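PDB 6KME: phytochromobilin synthase from Solanum lycopersicum, which probably catalyses the ferredoxin-dependent reduction of biliverdin IX alpha to phytochromobilin, the bilin chromophore of plant phytochromes. Local coordinates for residues H38-E43 with D200-W205. The protein carries 1 engineered substitution. Residues are numbered along the deposited sequence; the frame is centred on the assembly and turned at random.
Sequences HFALEE and DYYQAW
Ala40 faces Tyr202, and Glu43 faces Gln203, where helix segments 38-43 and 200-205 run side by side. Their axes come within 10.7 Å and point the same way, 22° apart. The CA atoms of Ala40 and Tyr202 are 7.2 Å from each other. Ala40 CB lies over one face of the Tyr202 ring, a CH-pi contact 4.1 Å from the ring centroid. Tyr202 CE2 also comes 3.5 Å from Ala40 O. The first torsion (chi1 -167°) turns CG away from the backbone N of Tyr202 and carries the ring across to helix 34-47. Its hydroxyl is hydrogen-bonded to Thr44 OG1, one turn on from Ala40, and its ring meets Phe113 edge-to-face.

Toward the outer side, the extended side chain of Gln203 brings NE2 to Glu43 OE1 at 3.2 Å. The N-H points almost straight at the oxygen, which lies in the plane of the amide. It arrives from above the carboxylate, whose plane is turned 73° from the amide. Gln203 NE2 also sits at the edge of the Phe39 ring, 4.0 Å from CZ. Glu43 CG lies over one face of that ring, toward its rim. A leucine in place of Gln203 has no N-H to give, and the Glu43 carboxylate would probably be left freer to turn.

Tyr202 and Leu41 both touch Leu84 of strand 81-91. The contact thus pairs helices 34-47 and 188-211 on one side of the central antiparallel sheet, away from the bilin pocket, in the alpha/beta/alpha sandwich of ferredoxin-dependent bilin reductases.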
ATOM      1  N   HIS A  38      13.881  -0.560  -9.277  1.00 25.86           N
ATOM      2  CA  HIS A  38      15.011  -1.393  -9.687  1.00 29.90           C
ATOM      3  C   HIS A  38      15.618  -2.112  -8.493  1.00 33.51           C
ATOM      4  O   HIS A  38      15.928  -3.310  -8.564  1.00 26.17           O
ATOM      5  CB  HIS A  38      16.071  -0.545 -10.387  1.00 33.14           C
ATOM      6  CG  HIS A  38      17.218  -1.341 -10.932  1.00 48.16           C
ATOM      7  ND1 HIS A  38      18.395  -1.528 -10.236  1.00 49.71           N
ATOM      8  CD2 HIS A  38      17.370  -1.997 -12.108  1.00 51.98           C
ATOM      9  CE1 HIS A  38      19.221  -2.262 -10.959  1.00 50.30           C
ATOM     10  NE2 HIS A  38      18.624  -2.561 -12.098  1.00 50.99           N
ATOM     11  N   PHE A  39      15.814  -1.383  -7.389  1.00 32.12           N
ATOM     12  CA  PHE A  39      16.311  -2.009  -6.172  1.00 29.84           C
ATOM     13  C   PHE A  39      15.420  -3.174  -5.763  1.00 28.28           C
ATOM     14  O   PHE A  39      15.909  -4.251  -5.414  1.00 25.50           O
ATOM     15  CB  PHE A  39      16.400  -0.994  -5.029  1.00 27.11           C
ATOM     16  CG  PHE A  39      16.716  -1.624  -3.687  1.00 24.92           C
ATOM     17  CD1 PHE A  39      18.024  -1.799  -3.284  1.00 30.02           C
ATOM     18  CD2 PHE A  39      15.700  -2.063  -2.848  1.00 25.74           C
ATOM     19  CE1 PHE A  39      18.319  -2.392  -2.058  1.00 35.67           C
ATOM     20  CE2 PHE A  39      15.985  -2.658  -1.631  1.00 28.73           C
ATOM     21  CZ  PHE A  39      17.296  -2.821  -1.232  1.00 33.23           C
ATOM     22  N   ALA A  40      14.100  -2.970  -5.793  1.00 21.53           N
ATOM     23  CA  ALA A  40      13.201  -3.962  -5.217  1.00 24.80           C
ATOM     24  C   ALA A  40      13.131  -5.205  -6.083  1.00 29.47           C
ATOM     25  O   ALA A  40      13.114  -6.331  -5.567  1.00 25.73           O
ATOM     26  CB  ALA A  40      11.806  -3.364  -5.021  1.00 26.02           C
ATOM     27  N   LEU A  41      13.105  -5.025  -7.402  1.00 21.78           N
ATOM     28  CA  LEU A  41      13.067  -6.186  -8.286  1.00 27.93           C
ATOM     29  C   LEU A  41      14.346  -7.003  -8.181  1.00 30.45           C
ATOM     30  O   LEU A  41      14.296  -8.242  -8.141  1.00 33.07           O
ATOM     31  CB  LEU A  41      12.822  -5.742  -9.728  1.00 32.68           C
ATOM     32  CG  LEU A  41      11.534  -4.954  -9.990  1.00 31.20           C
ATOM     33  CD1 LEU A  41      11.378  -4.666 -11.482  1.00 37.16           C
ATOM     34  CD2 LEU A  41      10.298  -5.664  -9.442  1.00 31.31           C
ATOM     35  N   GLU A  42      15.506  -6.335  -8.132  1.00 28.29           N
ATOM     36  CA  GLU A  42      16.773  -7.055  -7.968  1.00 31.43           C
ATOM     37  C   GLU A  42      16.812  -7.829  -6.651  1.00 31.76           C
ATOM     38  O   GLU A  42      17.220  -9.001  -6.622  1.00 26.62           O
ATOM     39  CB  GLU A  42      17.955  -6.085  -8.037  1.00 33.72           C
ATOM     40  CG  GLU A  42      18.155  -5.419  -9.379  1.00 53.55           C
ATOM     41  CD  GLU A  42      19.350  -5.972 -10.116  1.00 77.32           C
ATOM     42  OE1 GLU A  42      19.584  -7.196 -10.033  1.00 86.42           O
ATOM     43  OE2 GLU A  42      20.062  -5.181 -10.769  1.00 88.30           O
ATOM     44  N   GLU A  43      16.423  -7.179  -5.543  1.00 28.22           N
ATOM     45  CA  GLU A  43      16.419  -7.865  -4.251  1.00 30.40           C
ATOM     46  C   GLU A  43      15.465  -9.054  -4.262  1.00 29.72           C
ATOM     47  O   GLU A  43      15.806 -10.133  -3.760  1.00 27.55           O
ATOM     48  CB  GLU A  43      16.048  -6.898  -3.120  1.00 25.77           C
ATOM     49  CG  GLU A  43      17.147  -5.925  -2.723  1.00 33.96           C
ATOM     50  CD  GLU A  43      18.315  -6.556  -1.962  1.00 38.14           C
ATOM     51  OE1 GLU A  43      18.103  -7.292  -0.966  1.00 36.64           O
ATOM     52  OE2 GLU A  43      19.467  -6.295  -2.365  1.00 48.42           O
ATOM     53  N   ASP A 200      15.187  -0.737   3.688  1.00 23.48           N
ATOM     54  CA  ASP A 200      15.125  -1.472   4.949  1.00 30.11           C
ATOM     55  C   ASP A 200      13.788  -2.184   5.129  1.00 26.17           C
ATOM     56  O   ASP A 200      13.751  -3.353   5.543  1.00 25.70           O
ATOM     57  CB  ASP A 200      15.369  -0.514   6.116  1.00 27.44           C
ATOM     58  CG  ASP A 200      16.841  -0.229   6.327  1.00 35.87           C
ATOM     59  OD1 ASP A 200      17.660  -0.886   5.649  1.00 34.79           O
ATOM     60  OD2 ASP A 200      17.181   0.639   7.162  1.00 36.97           O
ATOM     61  N   TYR A 201      12.682  -1.490   4.845  1.00 20.90           N
ATOM     62  CA  TYR A 201      11.352  -2.081   4.985  1.00 18.14           C
ATOM     63  C   TYR A 201      11.134  -3.189   3.957  1.00 20.73           C
ATOM     64  O   TYR A 201      10.547  -4.234   4.274  1.00 21.29           O
ATOM     65  CB  TYR A 201      10.264  -0.996   4.852  1.00 18.06           C
ATOM     66  CG  TYR A 201       9.902  -0.302   6.170  1.00 22.03           C
ATOM     67  CD1 TYR A 201      10.890   0.272   6.971  1.00 20.86           C
ATOM     68  CD2 TYR A 201       8.582  -0.227   6.607  1.00 21.86           C
ATOM     69  CE1 TYR A 201      10.574   0.902   8.187  1.00 24.09           C
ATOM     70  CE2 TYR A 201       8.250   0.412   7.831  1.00 23.43           C
ATOM     71  CZ  TYR A 201       9.256   0.961   8.610  1.00 21.52           C
ATOM     72  OH  TYR A 201       8.954   1.583   9.808  1.00 23.97           O
ATOM     73  N   TYR A 202      11.602  -2.993   2.719  1.00 21.32           N
ATOM     74  CA  TYR A 202      11.382  -4.038   1.721  1.00 20.40           C
ATOM     75  C   TYR A 202      12.232  -5.277   2.015  1.00 22.37           C
ATOM     76  O   TYR A 202      11.777  -6.412   1.811  1.00 19.52           O
ATOM     77  CB  TYR A 202      11.633  -3.509   0.306  1.00 22.30           C
ATOM     78  CG  TYR A 202      11.105  -4.483  -0.731  1.00 22.58           C
ATOM     79  CD1 TYR A 202       9.740  -4.744  -0.824  1.00 17.32           C
ATOM     80  CD2 TYR A 202      11.963  -5.177  -1.571  1.00 19.12           C
ATOM     81  CE1 TYR A 202       9.235  -5.664  -1.743  1.00 19.97           C
ATOM     82  CE2 TYR A 202      11.465  -6.108  -2.507  1.00 23.95           C
ATOM     83  CZ  TYR A 202      10.101  -6.343  -2.578  1.00 23.90           C
ATOM     84  OH  TYR A 202       9.599  -7.257  -3.484  1.00 25.09           O
ATOM     85  N   GLN A 203      13.460  -5.089   2.520  1.00 22.83           N
ATOM     86  CA  GLN A 203      14.271  -6.239   2.898  1.00 25.98           C
ATOM     87  C   GLN A 203      13.656  -6.977   4.085  1.00 27.31           C
ATOM     88  O   GLN A 203      13.699  -8.212   4.146  1.00 23.36           O
ATOM     89  CB  GLN A 203      15.708  -5.796   3.199  1.00 29.94           C
ATOM     90  CG  GLN A 203      16.489  -5.379   1.944  1.00 27.75           C
ATOM     91  CD  GLN A 203      17.903  -4.913   2.250  1.00 32.19           C
ATOM     92  OE1 GLN A 203      18.132  -4.184   3.212  1.00 40.54           O
ATOM     93  NE2 GLN A 203      18.860  -5.345   1.438  1.00 35.86           N
ATOM     94  N   ALA A 204      13.078  -6.240   5.040  1.00 22.26           N
ATOM     95  CA  ALA A 204      12.367  -6.881   6.142  1.00 26.96           C
ATOM     96  C   ALA A 204      11.221  -7.740   5.622  1.00 19.55           C
ATOM     97  O   ALA A 204      11.019  -8.864   6.094  1.00 22.00           O
ATOM     98  CB  ALA A 204      11.844  -5.823   7.128  1.00 23.31           C
ATOM     99  N   TRP A 205      10.465  -7.221   4.647  1.00 18.63           N
ATOM    100  CA  TRP A 205       9.334  -7.958   4.091  1.00 22.31           C
ATOM    101  C   TRP A 205       9.808  -9.211   3.361  1.00 25.73           C
ATOM    102  O   TRP A 205       9.193 -10.281   3.481  1.00 22.77           O
ATOM    103  CB  TRP A 205       8.528  -7.053   3.154  1.00 19.15           C
ATOM    104  CG  TRP A 205       7.311  -7.751   2.575  1.00 19.76           C
ATOM    105  CD1 TRP A 205       6.081  -7.864   3.156  1.00 16.72           C
ATOM    106  CD2 TRP A 205       7.232  -8.455   1.324  1.00 22.19           C
ATOM    107  NE1 TRP A 205       5.241  -8.600   2.350  1.00 23.44           N
ATOM    108  CE2 TRP A 205       5.922  -8.978   1.222  1.00 23.06           C
ATOM    109  CE3 TRP A 205       8.145  -8.697   0.281  1.00 19.39           C
ATOM    110  CZ2 TRP A 205       5.492  -9.725   0.117  1.00 22.79           C
ATOM    111  CZ3 TRP A 205       7.723  -9.444  -0.814  1.00 23.97           C
ATOM    112  CH2 TRP A 205       6.404  -9.952  -0.888  1.00 23.20           C
TER